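PDB 3RPF: molybdopterin synthase catalytic subunit from Helicobacter pylori, which probably converts precursor Z into molybdopterin by inserting two sulfur atoms, supplied by MoaD, to form the dithiolene group. Local coordinates for residues Ala69-His80 with Ala104-Phe115. Numbering follows the deposited sequence.
Sequences AKDLGVVLKMAH and ALELYENFIEDF
With CG anti to the backbone N (both chi1 near 174°), Phe-111 and Phe-115 send their rings from the helix toward strand 74-80, where Leu-76, Met-78 and His-80 meet them. Leu-76 lays its CD2 methyl over one face of the Phe-111 ring, 4.3 Å from the centroid, a CH-pi contact. Met-78, a selenomethionine, approaches the same ring differently: its SE lies in the ring plane at the edge, 3.9 Å from Phe-111 CZ. The same SE stands obliquely 5.1 Å from the Phe-115 centroid, a second Met-aromatic contact one helical turn on. The bend at chi3 (-76°) brings the Met-78 CE methyl to within 3.6 Å of Phe-115 CE1. At the far end, the His-80 and Phe-115 rings meet rim to rim, His-80 CD2 standing 3.5 Å from Phe-115 CZ. Near the start of the strand, the CD1 branch of Leu-107 reaches Val-74 CB at 3.5 Å, and it also touches Ala-69 and Leu-72. A Schellman motif with Gly-73 as its C-prime residue ends helix 55-71 here and leads the chain into the strand.

The packing illustrates how an alpha/beta layer is built: alternate strand residues face helix segment 104-115, which runs in roughly the same direction as strand 74-80, their axes 28° apart, while Lys-77 on the other side of the sheet pairs with Glu-24. Apart from the imidazole of His-80, the contact is made by apolar and aromatic groups, and relies on shape and dispersion for its cohesion. His-80 NE2 accepts from the backbone N-H of Gly-74 of the molybdopterin converting factor chain, consistent with the aromatic packing steadying a residue that meets the sulfur carrier.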
loop_
_atom_site.group_PDB
_atom_site.type_symbol
_atom_site.label_atom_id
_atom_site.label_comp_id
_atom_site.label_asym_id
_atom_site.label_seq_id
_atom_site.Cartn_x
_atom_site.Cartn_y
_atom_site.Cartn_z
ATOM N N ALA A 69 -7.018 6.970 12.640
ATOM C CA ALA A 69 -7.317 6.940 11.224
ATOM C C ALA A 69 -8.660 7.619 10.938
ATOM O O ALA A 69 -8.790 8.436 10.013
ATOM C CB ALA A 69 -7.317 5.488 10.751
ATOM N N LYS A 70 -9.664 7.281 11.735
ATOM C CA LYS A 70 -11.006 7.822 11.533
ATOM C C LYS A 70 -11.010 9.340 11.635
ATOM O O LYS A 70 -11.684 10.016 10.848
ATOM C CB LYS A 70 -11.976 7.218 12.549
ATOM C CG LYS A 70 -13.436 7.539 12.255
ATOM C CD LYS A 70 -14.345 6.699 13.143
ATOM C CE LYS A 70 -15.811 7.084 12.948
ATOM N NZ LYS A 70 -16.707 6.346 13.890
ATOM N N ASP A 71 -10.272 9.883 12.601
ATOM C CA ASP A 71 -10.154 11.340 12.709
ATOM C C ASP A 71 -9.650 11.991 11.425
ATOM O O ASP A 71 -9.890 13.168 11.189
ATOM C CB ASP A 71 -9.250 11.710 13.885
ATOM C CG ASP A 71 -9.966 11.606 15.206
ATOM O OD1 ASP A 71 -11.218 11.545 15.179
ATOM O OD2 ASP A 71 -9.288 11.590 16.262
ATOM N N LEU A 72 -8.948 11.226 10.596
ATOM C CA LEU A 72 -8.400 11.758 9.348
ATOM C C LEU A 72 -9.231 11.355 8.142
ATOM O O LEU A 72 -8.808 11.554 7.010
ATOM C CB LEU A 72 -6.961 11.286 9.146
ATOM C CG LEU A 72 -5.924 11.811 10.134
ATOM C CD1 LEU A 72 -4.544 11.325 9.741
ATOM C CD2 LEU A 72 -5.955 13.314 10.168
ATOM N N GLY A 73 -10.403 10.775 8.378
ATOM C CA GLY A 73 -11.284 10.406 7.277
ATOM C C GLY A 73 -10.898 9.084 6.631
ATOM O O GLY A 73 -11.349 8.773 5.531
ATOM N N VAL A 74 -10.073 8.299 7.316
ATOM C CA VAL A 74 -9.589 7.028 6.776
ATOM C C VAL A 74 -10.109 5.825 7.570
ATOM O O VAL A 74 -10.039 5.815 8.798
ATOM C CB VAL A 74 -8.053 7.003 6.791
ATOM C CG1 VAL A 74 -7.512 5.619 6.426
ATOM C CG2 VAL A 74 -7.510 8.075 5.836
ATOM N N VAL A 75 -10.628 4.822 6.860
ATOM C CA VAL A 75 -10.993 3.549 7.464
ATOM C C VAL A 75 -9.803 2.608 7.463
ATOM O O VAL A 75 -9.269 2.250 6.404
ATOM C CB VAL A 75 -12.124 2.854 6.716
ATOM C CG1 VAL A 75 -12.346 1.449 7.285
ATOM C CG2 VAL A 75 -13.405 3.670 6.818
ATOM N N LEU A 76 -9.390 2.199 8.653
ATOM C CA LEU A 76 -8.249 1.307 8.778
ATOM C C LEU A 76 -8.710 0.037 9.462
ATOM O O LEU A 76 -9.232 0.082 10.581
ATOM C CB LEU A 76 -7.157 1.987 9.596
ATOM C CG LEU A 76 -5.875 1.187 9.855
ATOM C CD1 LEU A 76 -5.127 0.891 8.548
ATOM C CD2 LEU A 76 -4.974 1.944 10.831
ATOM N N LYS A 77 -8.545 -1.096 8.785
ATOM C CA LYS A 77 -8.912 -2.391 9.375
ATOM C C LYS A 77 -7.841 -3.411 9.104
ATOM O O LYS A 77 -7.022 -3.241 8.186
ATOM C CB LYS A 77 -10.243 -2.878 8.801
ATOM C CG LYS A 77 -11.379 -1.902 9.072
ATOM C CD LYS A 77 -12.690 -2.406 8.499
ATOM C CE LYS A 77 -13.832 -1.476 8.901
ATOM N NZ LYS A 77 -15.152 -1.998 8.446
HETATM N N MSE A 78 -7.827 -4.472 9.911
HETATM C CA MSE A 78 -6.840 -5.519 9.725
HETATM C C MSE A 78 -7.382 -6.891 10.116
HETATM O O MSE A 78 -8.411 -7.013 10.812
HETATM C CB MSE A 78 -5.587 -5.209 10.550
HETATM C CG MSE A 78 -5.824 -5.314 12.063
HETATM SE SE MSE A 78 -4.157 -5.431 13.076
HETATM C CE MSE A 78 -3.739 -7.288 12.686
ATOM N N ALA A 79 -6.683 -7.920 9.654
ATOM C CA ALA A 79 -6.971 -9.289 10.039
ATOM C C ALA A 79 -5.638 -9.973 10.187
ATOM O O ALA A 79 -4.685 -9.631 9.490
ATOM C CB ALA A 79 -7.787 -9.988 8.973
ATOM N N HIS A 80 -5.560 -10.945 11.089
ATOM C CA HIS A 80 -4.310 -11.655 11.302
ATOM C C HIS A 80 -4.623 -13.090 11.677
ATOM O O HIS A 80 -5.628 -13.352 12.343
ATOM C CB HIS A 80 -3.484 -10.977 12.403
ATOM C CG HIS A 80 -2.030 -11.318 12.359
ATOM N ND1 HIS A 80 -1.548 -12.580 12.635
ATOM C CD2 HIS A 80 -0.939 -10.563 12.056
ATOM C CE1 HIS A 80 -0.234 -12.593 12.500
ATOM N NE2 HIS A 80 0.158 -11.379 12.151
ATOM N N ALA A 104 -4.717 8.367 3.398
ATOM C CA ALA A 104 -4.803 6.903 3.374
ATOM C C ALA A 104 -3.423 6.286 3.216
ATOM O O ALA A 104 -3.089 5.301 3.883
ATOM C CB ALA A 104 -5.709 6.443 2.248
ATOM N N LEU A 105 -2.623 6.848 2.319
ATOM C CA LEU A 105 -1.276 6.326 2.095
ATOM C C LEU A 105 -0.347 6.592 3.281
ATOM O O LEU A 105 0.528 5.785 3.576
ATOM C CB LEU A 105 -0.674 6.932 0.825
ATOM C CG LEU A 105 -1.189 6.327 -0.476
ATOM C CD1 LEU A 105 -0.809 7.212 -1.667
ATOM C CD2 LEU A 105 -0.634 4.945 -0.654
ATOM N N GLU A 106 -0.519 7.731 3.942
ATOM C CA GLU A 106 0.336 8.078 5.071
ATOM C C GLU A 106 0.045 7.164 6.254
ATOM O O GLU A 106 0.965 6.633 6.872
ATOM C CB GLU A 106 0.143 9.548 5.472
ATOM N N LEU A 107 -1.229 6.961 6.566
ATOM C CA LEU A 107 -1.579 6.055 7.668
ATOM C C LEU A 107 -1.109 4.628 7.387
ATOM O O LEU A 107 -0.656 3.915 8.280
ATOM C CB LEU A 107 -3.078 6.073 7.907
ATOM C CG LEU A 107 -3.544 7.246 8.758
ATOM C CD1 LEU A 107 -4.992 7.552 8.464
ATOM C CD2 LEU A 107 -3.343 6.910 10.226
ATOM N N TYR A 108 -1.216 4.222 6.128
ATOM C CA TYR A 108 -0.854 2.869 5.715
ATOM C C TYR A 108 0.607 2.597 6.032
ATOM O O TYR A 108 0.925 1.612 6.696
ATOM C CB TYR A 108 -1.107 2.769 4.226
ATOM C CG TYR A 108 -0.681 1.515 3.489
ATOM C CD1 TYR A 108 -1.520 0.409 3.397
ATOM C CD2 TYR A 108 0.511 1.487 2.775
ATOM C CE1 TYR A 108 -1.144 -0.723 2.666
ATOM C CE2 TYR A 108 0.889 0.376 2.044
ATOM C CZ TYR A 108 0.068 -0.716 1.974
ATOM O OH TYR A 108 0.487 -1.796 1.201
ATOM N N GLU A 109 1.479 3.485 5.565
ATOM C CA GLU A 109 2.908 3.418 5.866
ATOM C C GLU A 109 3.157 3.410 7.367
ATOM O O GLU A 109 3.869 2.545 7.886
ATOM C CB GLU A 109 3.623 4.633 5.263
ATOM N N ASN A 110 2.599 4.395 8.057
ATOM C CA ASN A 110 2.851 4.550 9.485
ATOM C C ASN A 110 2.322 3.367 10.289
ATOM O O ASN A 110 2.986 2.874 11.204
ATOM C CB ASN A 110 2.248 5.859 9.999
ATOM C CG ASN A 110 2.965 7.088 9.460
ATOM O OD1 ASN A 110 4.124 7.016 9.054
ATOM N ND2 ASN A 110 2.277 8.223 9.460
ATOM N N PHE A 111 1.130 2.902 9.948
ATOM C CA PHE A 111 0.563 1.752 10.649
ATOM C C PHE A 111 1.412 0.500 10.506
ATOM O O PHE A 111 1.731 -0.162 11.497
ATOM C CB PHE A 111 -0.841 1.432 10.150
ATOM C CG PHE A 111 -1.399 0.152 10.722
ATOM C CD1 PHE A 111 -1.776 0.093 12.056
ATOM C CD2 PHE A 111 -1.544 -0.975 9.940
ATOM C CE1 PHE A 111 -2.291 -1.061 12.602
ATOM C CE2 PHE A 111 -2.058 -2.150 10.485
ATOM C CZ PHE A 111 -2.431 -2.184 11.827
ATOM N N ILE A 112 1.767 0.154 9.272
ATOM C CA ILE A 112 2.482 -1.099 9.038
ATOM C C ILE A 112 3.796 -1.134 9.808
ATOM O O ILE A 112 4.168 -2.169 10.364
ATOM C CB ILE A 112 2.717 -1.356 7.522
ATOM C CG1 ILE A 112 1.374 -1.445 6.802
ATOM C CG2 ILE A 112 3.505 -2.653 7.321
ATOM C CD1 ILE A 112 1.492 -1.551 5.279
ATOM N N GLU A 113 4.486 0.002 9.859
ATOM C CA GLU A 113 5.762 0.089 10.570
ATOM C C GLU A 113 5.547 -0.054 12.077
ATOM O O GLU A 113 6.277 -0.781 12.747
ATOM C CB GLU A 113 6.459 1.417 10.250
ATOM C CG GLU A 113 7.756 1.691 11.033
ATOM C CD GLU A 113 8.921 0.792 10.625
ATOM O OE1 GLU A 113 8.704 -0.176 9.862
ATOM O OE2 GLU A 113 10.062 1.054 11.071
ATOM N N ASP A 114 4.536 0.626 12.606
ATOM C CA ASP A 114 4.226 0.511 14.030
ATOM C C ASP A 114 3.814 -0.912 14.369
ATOM O O ASP A 114 4.220 -1.460 15.399
ATOM C CB ASP A 114 3.121 1.482 14.422
ATOM C CG ASP A 114 3.063 1.710 15.927
ATOM O OD1 ASP A 114 4.071 2.197 16.475
ATOM O OD2 ASP A 114 2.030 1.409 16.560
ATOM N N PHE A 115 3.005 -1.507 13.502
ATOM C CA PHE A 115 2.543 -2.871 13.695
ATOM C C PHE A 115 3.715 -3.846 13.837
ATOM O O PHE A 115 3.786 -4.626 14.789
ATOM C CB PHE A 115 1.645 -3.292 12.531
ATOM C CG PHE A 115 1.229 -4.740 12.586
ATOM C CD1 PHE A 115 0.075 -5.110 13.239
ATOM C CD2 PHE A 115 2.004 -5.723 11.993
ATOM C CE1 PHE A 115 -0.310 -6.439 13.308
ATOM C CE2 PHE A 115 1.622 -7.060 12.059
ATOM C CZ PHE A 115 0.461 -7.408 12.720
#